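Local coordinates for protein myosin-2 (Saccharomyces cerevisiae, PDB 2F6H) that carries organelles and other cargoes along actin cables as a class V myosin, its globular tail, the part described here, binding receptor proteins on the cargo, at residues 7-12 with 411-416; 104-109 with 387-392; 222-227 with 381-386. All blocks are in the same frame, centred on the assembly; numbering follows the deposited sequence.

Contact 1. Residues 7-12 with 411-416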
ATOM      1  N   GLU A   7     -26.896  33.505   7.955  1.00 45.85           N
ATOM      2  CA  GLU A   7     -27.552  33.283   9.231  1.00 45.31           C
ATOM      3  C   GLU A   7     -27.888  31.801   9.396  1.00 43.61           C
ATOM      4  O   GLU A   7     -27.671  31.240  10.466  1.00 42.92           O
ATOM      5  CB  GLU A   7     -28.819  34.156   9.324  1.00 45.41           C
ATOM      6  CG  GLU A   7     -29.632  34.010  10.627  1.00 47.04           C
ATOM      7  CD  GLU A   7     -31.118  34.452  10.481  1.00 48.69           C
ATOM      8  OE1 GLU A   7     -31.434  35.278   9.569  1.00 51.41           O
ATOM      9  OE2 GLU A   7     -31.962  33.967  11.291  1.00 53.18           O
ATOM     10  N   GLU A   8     -28.415  31.177   8.336  1.00 42.39           N
ATOM     11  CA  GLU A   8     -28.741  29.749   8.367  1.00 41.97           C
ATOM     12  C   GLU A   8     -27.475  28.910   8.363  1.00 41.01           C
ATOM     13  O   GLU A   8     -27.400  27.931   9.099  1.00 40.23           O
ATOM     14  CB  GLU A   8     -29.657  29.321   7.212  1.00 41.62           C
ATOM     15  CG  GLU A   8     -30.304  27.948   7.459  1.00 41.89           C
ATOM     16  CD  GLU A   8     -31.176  27.457   6.316  1.00 41.90           C
ATOM     17  OE1 GLU A   8     -31.271  28.189   5.304  1.00 40.45           O
ATOM     18  OE2 GLU A   8     -31.749  26.328   6.435  1.00 40.56           O
ATOM     19  N   LEU A   9     -26.480  29.293   7.557  1.00 40.76           N
ATOM     20  CA  LEU A   9     -25.174  28.599   7.579  1.00 41.25           C
ATOM     21  C   LEU A   9     -24.609  28.598   8.980  1.00 41.18           C
ATOM     22  O   LEU A   9     -24.247  27.543   9.508  1.00 40.03           O
ATOM     23  CB  LEU A   9     -24.151  29.222   6.629  1.00 40.60           C
ATOM     24  CG  LEU A   9     -24.091  28.683   5.206  1.00 40.20           C
ATOM     25  CD1 LEU A   9     -23.260  29.585   4.324  1.00 39.63           C
ATOM     26  CD2 LEU A   9     -23.531  27.272   5.186  1.00 40.53           C
ATOM     27  N   TYR A  10     -24.569  29.787   9.586  1.00 42.54           N
ATOM     28  CA  TYR A  10     -23.981  29.952  10.915  1.00 43.30           C
ATOM     29  C   TYR A  10     -24.657  29.091  11.980  1.00 43.76           C
ATOM     30  O   TYR A  10     -23.968  28.496  12.814  1.00 43.63           O
ATOM     31  CB  TYR A  10     -23.979  31.421  11.362  1.00 44.21           C
ATOM     32  CG  TYR A  10     -23.164  31.640  12.611  1.00 44.16           C
ATOM     33  CD1 TYR A  10     -23.710  31.407  13.877  1.00 46.12           C
ATOM     34  CD2 TYR A  10     -21.823  32.051  12.533  1.00 45.84           C
ATOM     35  CE1 TYR A  10     -22.937  31.590  15.050  1.00 46.28           C
ATOM     36  CE2 TYR A  10     -21.042  32.236  13.691  1.00 45.75           C
ATOM     37  CZ  TYR A  10     -21.603  32.006  14.944  1.00 46.61           C
ATOM     38  OH  TYR A  10     -20.830  32.195  16.085  1.00 47.31           O
ATOM     39  N   ARG A  11     -25.988  29.018  11.974  1.00 44.26           N
ATOM     40  CA  ARG A  11     -26.664  28.179  12.961  1.00 45.25           C
ATOM     41  C   ARG A  11     -26.440  26.664  12.692  1.00 44.94           C
ATOM     42  O   ARG A  11     -26.384  25.881  13.642  1.00 44.07           O
ATOM     43  CB  ARG A  11     -28.154  28.552  13.114  1.00 45.75           C
ATOM     44  CG  ARG A  11     -29.063  28.311  11.897  1.00 47.32           C
ATOM     45  CD  ARG A  11     -30.562  28.409  12.304  1.00 48.01           C
ATOM     46  NE  ARG A  11     -31.474  28.531  11.156  1.00 49.33           N
ATOM     47  CZ  ARG A  11     -31.730  29.663  10.490  1.00 50.97           C
ATOM     48  NH1 ARG A  11     -31.143  30.816  10.823  1.00 52.14           N
ATOM     49  NH2 ARG A  11     -32.575  29.644   9.463  1.00 51.09           N
ATOM     50  N   LEU A  12     -26.269  26.264  11.424  1.00 45.02           N
ATOM     51  CA  LEU A  12     -26.019  24.845  11.097  1.00 45.99           C
ATOM     52  C   LEU A  12     -24.653  24.372  11.594  1.00 46.38           C
ATOM     53  O   LEU A  12     -24.493  23.212  11.962  1.00 46.08           O
ATOM     54  CB  LEU A  12     -26.102  24.581   9.587  1.00 45.43           C
ATOM     55  CG  LEU A  12     -27.490  24.613   8.948  1.00 45.44           C
ATOM     56  CD1 LEU A  12     -27.397  24.742   7.426  1.00 46.19           C
ATOM     57  CD2 LEU A  12     -28.303  23.388   9.334  1.00 45.10           C
ATOM     58  N   VAL A 411     -23.988  22.364   2.295  1.00 32.47           N
ATOM     59  CA  VAL A 411     -23.475  22.317   0.941  1.00 33.43           C
ATOM     60  C   VAL A 411     -24.392  23.037  -0.044  1.00 34.51           C
ATOM     61  O   VAL A 411     -23.917  23.767  -0.915  1.00 35.87           O
ATOM     62  CB  VAL A 411     -23.229  20.874   0.454  1.00 33.12           C
ATOM     63  CG1 VAL A 411     -22.720  20.900  -0.964  1.00 33.04           C
ATOM     64  CG2 VAL A 411     -22.209  20.149   1.357  1.00 33.95           C
ATOM     65  N   ASP A 412     -25.694  22.813   0.078  1.00 35.70           N
ATOM     66  CA  ASP A 412     -26.701  23.471  -0.773  1.00 36.21           C
ATOM     67  C   ASP A 412     -26.666  24.993  -0.610  1.00 36.54           C
ATOM     68  O   ASP A 412     -26.791  25.721  -1.581  1.00 35.60           O
ATOM     69  CB  ASP A 412     -28.116  22.971  -0.421  1.00 36.54           C
ATOM     70  CG  ASP A 412     -28.414  21.539  -0.911  1.00 38.35           C
ATOM     71  OD1 ASP A 412     -27.558  20.863  -1.553  1.00 41.18           O
ATOM     72  OD2 ASP A 412     -29.553  21.091  -0.652  1.00 39.24           O
ATOM     73  N   LEU A 413     -26.553  25.453   0.636  1.00 37.46           N
ATOM     74  CA  LEU A 413     -26.432  26.877   0.956  1.00 38.44           C
ATOM     75  C   LEU A 413     -25.130  27.506   0.403  1.00 39.70           C
ATOM     76  O   LEU A 413     -25.157  28.586  -0.193  1.00 39.51           O
ATOM     77  CB  LEU A 413     -26.471  27.064   2.475  1.00 38.12           C
ATOM     78  CG  LEU A 413     -27.707  27.578   3.229  1.00 37.97           C
ATOM     79  CD1 LEU A 413     -28.963  27.606   2.396  1.00 38.39           C
ATOM     80  CD2 LEU A 413     -27.888  26.772   4.479  1.00 37.75           C
ATOM     81  N   VAL A 414     -23.992  26.847   0.621  1.00 41.07           N
ATOM     82  CA  VAL A 414     -22.740  27.318   0.040  1.00 42.38           C
ATOM     83  C   VAL A 414     -22.925  27.476  -1.477  1.00 43.76           C
ATOM     84  O   VAL A 414     -22.596  28.518  -2.038  1.00 43.70           O
ATOM     85  CB  VAL A 414     -21.546  26.393   0.383  1.00 42.32           C
ATOM     86  CG1 VAL A 414     -20.354  26.662  -0.522  1.00 42.64           C
ATOM     87  CG2 VAL A 414     -21.139  26.556   1.846  1.00 42.19           C
ATOM     88  N   ALA A 415     -23.482  26.459  -2.127  1.00 45.67           N
ATOM     89  CA  ALA A 415     -23.769  26.509  -3.569  1.00 46.97           C
ATOM     90  C   ALA A 415     -24.731  27.647  -4.015  1.00 48.58           C
ATOM     91  O   ALA A 415     -24.608  28.175  -5.123  1.00 49.04           O
ATOM     92  CB  ALA A 415     -24.301  25.158  -4.032  1.00 46.52           C
ATOM     93  N   GLN A 416     -25.698  28.010  -3.179  1.00 50.59           N
ATOM     94  CA  GLN A 416     -26.580  29.147  -3.472  1.00 52.22           C
ATOM     95  C   GLN A 416     -25.799  30.463  -3.522  1.00 53.82           C
ATOM     96  O   GLN A 416     -26.062  31.295  -4.384  1.00 54.37           O
ATOM     97  CB  GLN A 416     -27.699  29.287  -2.426  1.00 52.44           C
ATOM     98  CG  GLN A 416     -28.881  28.356  -2.624  1.00 52.74           C
ATOM     99  CD  GLN A 416     -29.978  28.575  -1.592  1.00 53.04           C
ATOM    100  OE1 GLN A 416     -30.059  29.642  -0.963  1.00 53.57           O
ATOM    101  NE2 GLN A 416     -30.842  27.561  -1.419  1.00 53.81           N
TER
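Leu-413 of helix 405-416 pushes into the face of helix 2-14 made by Glu-8, Leu-9 and Leu-12; Leu-12 and Glu-8 meet its branch methyls, Leu-9 its CB. Its methyl CD2 abuts Leu-12 CD1 at 3.6 Å, the tightest approach between the segments. Lower on the side chain, CB lies 4.0 Å from Leu-9 CG, the two leucines sliding past each other in opposite directions. Glu-8 crosses Leu-413 at about a right angle: with CG anti to the backbone N (chi1 -164°) and the chain extended beyond it, the methylenes run over CD2 and bring OE1 to 3.8 Å from Leu-413 CD1. A glutamate suits this border position because its stem can join the apolar contact while its carboxylate reaches the salt bridge to Arg-409, one turn back from Leu-413. The motif is an antiparallel helix pair, the short axes running at 152° to one another and approaching to 10.1 Å, wide enough for the Leu-413 side chain to lie between the helices. It brings the N-terminal helix of the cargo-binding tail against its last helix. Leu-9 carries the apolar contact on to Val-414, which it crosses at about a right angle, CD2 standing 4.2 Å from Val-414 CG2. Leu-9 and Val-414 both also touch Glu-60 of helix 49-63, which therefore borders the pair, and Ile-5, one turn before Leu-9, also touches Leu-413.

Contact 2. Residues 104-109 with 387-392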
ATOM      1  N   VAL A 104      -7.603  11.219   2.212  1.00 19.10           N
ATOM      2  CA  VAL A 104      -6.701  11.890   3.156  1.00 19.42           C
ATOM      3  C   VAL A 104      -5.714  12.771   2.390  1.00 19.96           C
ATOM      4  O   VAL A 104      -5.389  13.883   2.831  1.00 19.72           O
ATOM      5  CB  VAL A 104      -5.975  10.864   4.060  1.00 19.02           C
ATOM      6  CG1 VAL A 104      -4.896  11.511   4.867  1.00 19.13           C
ATOM      7  CG2 VAL A 104      -6.976  10.224   4.991  1.00 18.43           C
ATOM      8  N   ARG A 105      -5.262  12.281   1.235  1.00 20.45           N
ATOM      9  CA  ARG A 105      -4.376  13.031   0.381  1.00 21.29           C
ATOM     10  C   ARG A 105      -5.051  14.298  -0.098  1.00 22.24           C
ATOM     11  O   ARG A 105      -4.416  15.353  -0.130  1.00 21.97           O
ATOM     12  CB  ARG A 105      -3.947  12.196  -0.827  1.00 21.95           C
ATOM     13  CG  ARG A 105      -2.942  12.901  -1.736  1.00 21.67           C
ATOM     14  CD  ARG A 105      -1.737  13.312  -0.933  1.00 24.15           C
ATOM     15  NE  ARG A 105      -0.643  13.813  -1.763  1.00 25.06           N
ATOM     16  CZ  ARG A 105       0.477  14.325  -1.256  1.00 25.86           C
ATOM     17  NH1 ARG A 105       0.659  14.371   0.067  1.00 26.36           N
ATOM     18  NH2 ARG A 105       1.423  14.781  -2.072  1.00 26.51           N
ATOM     19  N   GLU A 106      -6.335  14.200  -0.450  1.00 23.05           N
ATOM     20  CA  GLU A 106      -7.128  15.385  -0.827  1.00 23.94           C
ATOM     21  C   GLU A 106      -7.202  16.405   0.305  1.00 24.22           C
ATOM     22  O   GLU A 106      -7.067  17.591   0.077  1.00 24.57           O
ATOM     23  CB  GLU A 106      -8.550  14.997  -1.250  1.00 24.42           C
ATOM     24  CG  GLU A 106      -9.338  16.132  -1.855  1.00 25.37           C
ATOM     25  CD  GLU A 106      -8.942  16.471  -3.284  1.00 29.84           C
ATOM     26  OE1 GLU A 106      -7.988  15.871  -3.867  1.00 29.65           O
ATOM     27  OE2 GLU A 106      -9.631  17.351  -3.832  1.00 33.02           O
ATOM     28  N   LEU A 107      -7.395  15.930   1.523  1.00 24.78           N
ATOM     29  CA  LEU A 107      -7.518  16.796   2.687  1.00 25.32           C
ATOM     30  C   LEU A 107      -6.201  17.459   3.056  1.00 25.83           C
ATOM     31  O   LEU A 107      -6.156  18.664   3.390  1.00 25.91           O
ATOM     32  CB  LEU A 107      -7.998  15.994   3.886  1.00 25.05           C
ATOM     33  CG  LEU A 107      -9.446  15.517   3.884  1.00 27.34           C
ATOM     34  CD1 LEU A 107      -9.634  14.402   4.929  1.00 28.94           C
ATOM     35  CD2 LEU A 107     -10.414  16.674   4.129  1.00 28.13           C
ATOM     36  N   TYR A 108      -5.133  16.667   3.060  1.00 26.26           N
ATOM     37  CA  TYR A 108      -3.816  17.219   3.307  1.00 26.52           C
ATOM     38  C   TYR A 108      -3.506  18.279   2.266  1.00 26.79           C
ATOM     39  O   TYR A 108      -3.044  19.376   2.584  1.00 26.53           O
ATOM     40  CB  TYR A 108      -2.769  16.130   3.246  1.00 27.40           C
ATOM     41  CG  TYR A 108      -1.379  16.657   3.443  1.00 27.17           C
ATOM     42  CD1 TYR A 108      -0.979  17.127   4.675  1.00 27.83           C
ATOM     43  CD2 TYR A 108      -0.466  16.703   2.387  1.00 28.93           C
ATOM     44  CE1 TYR A 108       0.309  17.613   4.871  1.00 28.85           C
ATOM     45  CE2 TYR A 108       0.826  17.216   2.570  1.00 28.38           C
ATOM     46  CZ  TYR A 108       1.194  17.659   3.819  1.00 28.07           C
ATOM     47  OH  TYR A 108       2.451  18.155   4.035  1.00 30.14           O
ATOM     48  N   SER A 109      -3.767  17.934   1.014  1.00 26.90           N
ATOM     49  CA  SER A 109      -3.528  18.837  -0.092  1.00 27.37           C
ATOM     50  C   SER A 109      -4.271  20.182   0.084  1.00 27.90           C
ATOM     51  O   SER A 109      -3.702  21.241  -0.209  1.00 28.84           O
ATOM     52  CB  SER A 109      -3.891  18.143  -1.402  1.00 27.20           C
ATOM     53  OG  SER A 109      -2.992  17.066  -1.678  1.00 27.96           O
ATOM     54  N   LYS A 387       4.792  16.294  -4.511  1.00 37.28           N
ATOM     55  CA  LYS A 387       4.096  17.569  -4.501  1.00 38.20           C
ATOM     56  C   LYS A 387       2.605  17.325  -4.261  1.00 38.31           C
ATOM     57  O   LYS A 387       2.041  16.392  -4.816  1.00 37.72           O
ATOM     58  CB  LYS A 387       4.338  18.249  -5.849  1.00 38.48           C
ATOM     59  CG  LYS A 387       3.521  19.501  -6.118  1.00 39.89           C
ATOM     60  CD  LYS A 387       3.163  19.625  -7.641  1.00 40.55           C
ATOM     61  CE  LYS A 387       2.001  20.616  -7.908  1.00 41.84           C
ATOM     62  NZ  LYS A 387       1.384  20.441  -9.285  1.00 43.07           N
ATOM     63  N   THR A 388       1.983  18.142  -3.419  1.00 39.34           N
ATOM     64  CA  THR A 388       0.546  18.037  -3.197  1.00 40.61           C
ATOM     65  C   THR A 388      -0.246  18.486  -4.413  1.00 42.54           C
ATOM     66  O   THR A 388       0.237  19.188  -5.297  1.00 42.50           O
ATOM     67  CB  THR A 388       0.040  18.830  -1.979  1.00 40.52           C
ATOM     68  OG1 THR A 388       0.456  20.196  -2.078  1.00 41.09           O
ATOM     69  CG2 THR A 388       0.549  18.225  -0.700  1.00 41.21           C
ATOM     70  N   ARG A 389      -1.495  18.067  -4.412  1.00 44.89           N
ATOM     71  CA  ARG A 389      -2.377  18.255  -5.536  1.00 47.08           C
ATOM     72  C   ARG A 389      -2.688  19.743  -5.553  1.00 48.30           C
ATOM     73  O   ARG A 389      -2.844  20.374  -4.492  1.00 48.16           O
ATOM     74  CB  ARG A 389      -3.644  17.360  -5.379  1.00 46.90           C
ATOM     75  CG  ARG A 389      -3.393  16.038  -4.566  1.00 45.63           C
ATOM     76  CD  ARG A 389      -3.957  14.743  -5.176  1.00 45.13           C
ATOM     77  NE  ARG A 389      -5.159  14.270  -4.499  1.00 42.26           N
ATOM     78  CZ  ARG A 389      -5.494  12.989  -4.312  1.00 43.40           C
ATOM     79  NH1 ARG A 389      -4.729  11.968  -4.747  1.00 44.06           N
ATOM     80  NH2 ARG A 389      -6.616  12.717  -3.673  1.00 40.77           N
ATOM     81  N   LYS A 390      -2.705  20.325  -6.744  1.00 50.66           N
ATOM     82  CA  LYS A 390      -3.032  21.742  -6.867  1.00 51.77           C
ATOM     83  C   LYS A 390      -4.522  21.913  -6.618  1.00 52.89           C
ATOM     84  O   LYS A 390      -5.336  21.216  -7.215  1.00 53.07           O
ATOM     85  CB  LYS A 390      -2.645  22.316  -8.233  1.00 52.09           C
ATOM     86  CG  LYS A 390      -2.274  23.801  -8.146  1.00 52.49           C
ATOM     87  CD  LYS A 390      -3.488  24.711  -7.851  1.00 54.35           C
ATOM     88  CE  LYS A 390      -3.266  25.619  -6.624  1.00 55.11           C
ATOM     89  NZ  LYS A 390      -2.902  24.876  -5.366  1.00 54.79           N
ATOM     90  N   PHE A 391      -4.861  22.824  -5.708  1.00 54.36           N
ATOM     91  CA  PHE A 391      -6.241  23.071  -5.365  1.00 55.09           C
ATOM     92  C   PHE A 391      -6.927  24.101  -6.227  1.00 56.84           C
ATOM     93  O   PHE A 391      -6.770  25.305  -6.059  1.00 56.90           O
ATOM     94  CB  PHE A 391      -6.440  23.318  -3.868  1.00 55.56           C
ATOM     95  CG  PHE A 391      -7.088  22.163  -3.211  1.00 55.66           C
ATOM     96  CD1 PHE A 391      -6.334  21.054  -2.837  1.00 56.09           C
ATOM     97  CD2 PHE A 391      -8.473  22.106  -3.106  1.00 55.99           C
ATOM     98  CE1 PHE A 391      -6.946  19.927  -2.284  1.00 56.06           C
ATOM     99  CE2 PHE A 391      -9.098  20.993  -2.566  1.00 56.34           C
ATOM    100  CZ  PHE A 391      -8.328  19.896  -2.147  1.00 56.60           C
ATOM    101  N   ASP A 392      -7.668  23.559  -7.187  1.00 58.85           N
ATOM    102  CA  ASP A 392      -8.654  24.288  -7.959  1.00 60.25           C
ATOM    103  C   ASP A 392      -9.952  24.231  -7.147  1.00 60.65           C
ATOM    104  O   ASP A 392     -10.243  23.205  -6.501  1.00 60.43           O
ATOM    105  CB  ASP A 392      -8.833  23.624  -9.342  1.00 60.62           C
ATOM    106  CG  ASP A 392      -7.497  23.444 -10.089  1.00 62.10           C
ATOM    107  OD1 ASP A 392      -6.844  24.468 -10.407  1.00 62.40           O
ATOM    108  OD2 ASP A 392      -7.094  22.279 -10.346  1.00 64.07           O
TER
HETATM  109  O   HOH W   1      -1.915  21.778  -2.019  1.00 29.13           O
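Ser-109 meets segment 387-392 at Arg-389, whose backbone N donates to OG over 3.3 Å with an N-H...O angle of 164°. OG in turn donates to Arg-105 O, 2.7 Å away, so the hydroxyl links the extended segment to the helix backbone. Water 1 reinforces this join by donating to Ser-109 O and Arg-389 O and accepting from Thr-388 OG1. The Arg-389 side chain bends at chi2 and chi3, laying its guanidinium against Arg-105, with CG of Arg-105 over one face. Glu-106 OE1 lies at the guanidinium edge and takes weak bonds from both Arg-389 NE (3.3 Å) and NH2, the carboxylate plane turned 53° from the guanidinium. Arginine suits this place: its flat group offers a face to methylenes and N-H groups to acids; NH1 pairs with Glu-224, while Arg-52 holds Glu-106 OE2. Thr-388 puts CG2 over a face of the Arg-105 guanidinium and 3.4 Å from Tyr-108 CE2. Arg-105 NH2 bonds Ile-386 O and, weakly, Lys-387 O. Phe-391 brings CZ to 3.3 Å from Glu-106 OE2, its ring edge toward Ser-109 CB. The loop thus follows helix 93-120, helix 49-63 flanking Glu-106 and Phe-391, helix 130-176 packing on Val-104, Leu-107 and Tyr-108.

Contact 3. Residues 222-227 with 381-386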
ATOM      1  N   HIS A 222      -7.400   7.564  -9.074  1.00 29.38           N
ATOM      2  CA  HIS A 222      -6.527   8.670  -9.442  1.00 29.79           C
ATOM      3  C   HIS A 222      -5.334   8.796  -8.515  1.00 29.68           C
ATOM      4  O   HIS A 222      -4.866   9.894  -8.268  1.00 29.47           O
ATOM      5  CB  HIS A 222      -7.305  10.004  -9.535  1.00 30.71           C
ATOM      6  CG  HIS A 222      -8.547   9.920 -10.377  1.00 32.38           C
ATOM      7  ND1 HIS A 222      -8.530  10.079 -11.746  1.00 33.97           N
ATOM      8  CD2 HIS A 222      -9.836   9.676 -10.045  1.00 33.54           C
ATOM      9  CE1 HIS A 222      -9.753   9.940 -12.222  1.00 34.20           C
ATOM     10  NE2 HIS A 222     -10.564   9.687 -11.212  1.00 35.36           N
ATOM     11  N   ILE A 223      -4.832   7.665  -8.025  1.00 29.15           N
ATOM     12  CA  ILE A 223      -3.668   7.677  -7.159  1.00 29.47           C
ATOM     13  C   ILE A 223      -2.421   7.873  -8.005  1.00 29.07           C
ATOM     14  O   ILE A 223      -2.205   7.186  -8.984  1.00 29.08           O
ATOM     15  CB  ILE A 223      -3.542   6.391  -6.326  1.00 28.25           C
ATOM     16  CG1 ILE A 223      -4.723   6.265  -5.378  1.00 28.60           C
ATOM     17  CG2 ILE A 223      -2.252   6.367  -5.565  1.00 27.97           C
ATOM     18  CD1 ILE A 223      -4.799   7.318  -4.262  1.00 30.47           C
ATOM     19  N   GLU A 224      -1.599   8.818  -7.596  1.00 29.82           N
ATOM     20  CA  GLU A 224      -0.312   9.057  -8.254  1.00 30.81           C
ATOM     21  C   GLU A 224       0.527   7.773  -8.364  1.00 30.30           C
ATOM     22  O   GLU A 224       0.540   6.937  -7.470  1.00 29.25           O
ATOM     23  CB  GLU A 224       0.453  10.185  -7.553  1.00 31.34           C
ATOM     24  CG  GLU A 224       0.016  10.469  -6.123  1.00 35.50           C
ATOM     25  CD  GLU A 224      -1.304  11.254  -5.999  1.00 38.14           C
ATOM     26  OE1 GLU A 224      -1.325  12.502  -6.178  1.00 41.83           O
ATOM     27  OE2 GLU A 224      -2.319  10.609  -5.692  1.00 38.99           O
ATOM     28  N   ASN A 225       1.193   7.619  -9.493  1.00 30.66           N
ATOM     29  CA  ASN A 225       1.862   6.368  -9.864  1.00 31.18           C
ATOM     30  C   ASN A 225       3.032   5.937  -8.964  1.00 30.76           C
ATOM     31  O   ASN A 225       3.337   4.738  -8.868  1.00 29.95           O
ATOM     32  CB  ASN A 225       2.367   6.471 -11.297  1.00 32.30           C
ATOM     33  CG  ASN A 225       2.652   5.127 -11.897  1.00 36.12           C
ATOM     34  OD1 ASN A 225       1.765   4.250 -11.962  1.00 42.36           O
ATOM     35  ND2 ASN A 225       3.891   4.934 -12.341  1.00 40.92           N
ATOM     36  N   GLU A 226       3.678   6.916  -8.327  1.00 29.63           N
ATOM     37  CA  GLU A 226       4.756   6.656  -7.368  1.00 29.41           C
ATOM     38  C   GLU A 226       4.254   5.816  -6.198  1.00 27.93           C
ATOM     39  O   GLU A 226       4.966   4.980  -5.666  1.00 27.66           O
ATOM     40  CB  GLU A 226       5.309   7.964  -6.813  1.00 29.86           C
ATOM     41  CG  GLU A 226       6.138   8.750  -7.809  1.00 33.40           C
ATOM     42  CD  GLU A 226       5.365   9.836  -8.532  1.00 37.97           C
ATOM     43  OE1 GLU A 226       4.159   9.624  -8.845  1.00 37.88           O
ATOM     44  OE2 GLU A 226       5.993  10.908  -8.785  1.00 41.51           O
ATOM     45  N   VAL A 227       3.015   6.061  -5.807  1.00 26.54           N
ATOM     46  CA  VAL A 227       2.397   5.308  -4.731  1.00 25.69           C
ATOM     47  C   VAL A 227       2.231   3.836  -5.130  1.00 24.38           C
ATOM     48  O   VAL A 227       2.594   2.960  -4.384  1.00 24.23           O
ATOM     49  CB  VAL A 227       1.087   5.953  -4.322  1.00 24.78           C
ATOM     50  CG1 VAL A 227       0.397   5.146  -3.225  1.00 25.07           C
ATOM     51  CG2 VAL A 227       1.385   7.375  -3.856  1.00 25.26           C
ATOM     52  N   ASP A 381       5.919   7.065   4.029  1.00 24.33           N
ATOM     53  CA  ASP A 381       4.712   7.440   3.276  1.00 24.27           C
ATOM     54  C   ASP A 381       5.126   8.019   1.912  1.00 24.40           C
ATOM     55  O   ASP A 381       5.674   9.129   1.844  1.00 24.24           O
ATOM     56  CB  ASP A 381       3.888   8.444   4.097  1.00 24.05           C
ATOM     57  CG  ASP A 381       2.636   8.907   3.406  1.00 24.64           C
ATOM     58  OD1 ASP A 381       2.307   8.403   2.325  1.00 26.29           O
ATOM     59  OD2 ASP A 381       1.977   9.842   3.932  1.00 28.94           O
ATOM     60  N   PRO A 382       4.853   7.275   0.821  1.00 24.47           N
ATOM     61  CA  PRO A 382       5.231   7.754  -0.509  1.00 24.86           C
ATOM     62  C   PRO A 382       4.533   9.041  -0.940  1.00 25.29           C
ATOM     63  O   PRO A 382       5.064   9.744  -1.780  1.00 25.00           O
ATOM     64  CB  PRO A 382       4.822   6.594  -1.436  1.00 24.58           C
ATOM     65  CG  PRO A 382       3.795   5.862  -0.705  1.00 24.30           C
ATOM     66  CD  PRO A 382       4.182   5.964   0.743  1.00 24.29           C
ATOM     67  N   PHE A 383       3.350   9.342  -0.384  1.00 26.08           N
ATOM     68  CA  PHE A 383       2.691  10.628  -0.654  1.00 26.18           C
ATOM     69  C   PHE A 383       3.535  11.800  -0.193  1.00 26.06           C
ATOM     70  O   PHE A 383       3.521  12.857  -0.815  1.00 25.29           O
ATOM     71  CB  PHE A 383       1.310  10.720   0.006  1.00 26.48           C
ATOM     72  CG  PHE A 383       0.289   9.816  -0.617  1.00 26.59           C
ATOM     73  CD1 PHE A 383      -0.406  10.218  -1.733  1.00 25.85           C
ATOM     74  CD2 PHE A 383       0.031   8.566  -0.081  1.00 26.88           C
ATOM     75  CE1 PHE A 383      -1.331   9.408  -2.307  1.00 26.17           C
ATOM     76  CE2 PHE A 383      -0.889   7.747  -0.656  1.00 27.07           C
ATOM     77  CZ  PHE A 383      -1.583   8.176  -1.769  1.00 27.42           C
ATOM     78  N   SER A 384       4.283  11.602   0.887  1.00 26.68           N
ATOM     79  CA  SER A 384       5.097  12.668   1.463  1.00 27.47           C
ATOM     80  C   SER A 384       6.280  13.074   0.591  1.00 28.10           C
ATOM     81  O   SER A 384       6.882  14.108   0.844  1.00 28.23           O
ATOM     82  CB  SER A 384       5.615  12.273   2.840  1.00 27.29           C
ATOM     83  OG  SER A 384       6.652  11.328   2.711  1.00 26.80           O
ATOM     84  N   LEU A 385       6.619  12.270  -0.419  1.00 29.38           N
ATOM     85  CA  LEU A 385       7.787  12.526  -1.248  1.00 30.16           C
ATOM     86  C   LEU A 385       7.410  13.328  -2.467  1.00 31.58           C
ATOM     87  O   LEU A 385       8.287  13.716  -3.246  1.00 31.68           O
ATOM     88  CB  LEU A 385       8.430  11.208  -1.678  1.00 29.82           C
ATOM     89  CG  LEU A 385       8.825  10.260  -0.549  1.00 29.49           C
ATOM     90  CD1 LEU A 385       9.391   8.993  -1.096  1.00 29.52           C
ATOM     91  CD2 LEU A 385       9.803  10.883   0.375  1.00 31.72           C
ATOM     92  N   ILE A 386       6.112  13.620  -2.581  1.00 33.28           N
ATOM     93  CA  ILE A 386       5.452  14.090  -3.800  1.00 34.40           C
ATOM     94  C   ILE A 386       4.710  15.400  -3.533  1.00 35.50           C
ATOM     95  O   ILE A 386       4.076  15.581  -2.487  1.00 34.57           O
ATOM     96  CB  ILE A 386       4.389  13.020  -4.267  1.00 34.95           C
ATOM     97  CG1 ILE A 386       5.085  11.741  -4.681  1.00 36.13           C
ATOM     98  CG2 ILE A 386       3.515  13.508  -5.403  1.00 34.87           C
ATOM     99  CD1 ILE A 386       6.177  11.988  -5.638  1.00 37.11           C
TER
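Val-227 places methyl CG2 over the centre of the Phe-383 ring in a CH-pi contact, 3.7 Å from the centroid and 12° off the ring normal. With chi1 at 178°, CG1 points opposite the backbone N and CG2 falls beside it, toward the ring, also meeting Pro-382 CG at 4.2 Å. A beta-branched residue fits here: one methyl sits over the ring centre, the other by the rim near CE2 and CZ. Phe-383 keeps CG beside its backbone N, opposite the carbonyl carbon (chi1 -70°), presenting its ring to Val-227. At the ring edge come Ile-223 CD1, 4.2 Å from Phe-383 CZ, and Glu-224 OE2, 3.7 Å from Phe-383 CE1. The glutamate bends at chi2, its OE2 salt-bridged to Arg-389. Glu-226 turns its carboxylate to Ile-386, OE2 3.3 Å from Ile-386 CD1, the side chains crossing at a slant. The 3-10 turn of Phe-383 opens with an Asx turn: Phe-383 N donates to Asp-381 OD1 from above the carboxylate plane. Proline's fixed phi suits its start. Where helix 204-220 ends in a Schellman motif and helix 225-248 begins, Ile-223 and Phe-383 touch helix 93-120, while Asp-381 and Pro-382 meet helix 130-176.

How the contacts relate
From the N terminus, helix 2-14 supplies the first half of contact 1, helix 93-120 that of contact 2, and the entry to helix 225-248 that of contact 3. Their partners come in reverse order along the chain after helix 338-353, so the loops nest: contact 3 lies inside contact 2, and contact 2 inside contact 1. Contacts 2 and 3 are neighbours, with centres 11 Å apart, and share one continuous run, 381-392, which binds helix 93-120 to the start of helix 225-248. Contact 1 lies apart, about 12 Å from contact 2 between nearest atoms, where the closing helix 405-416 returns to the N-terminal helix.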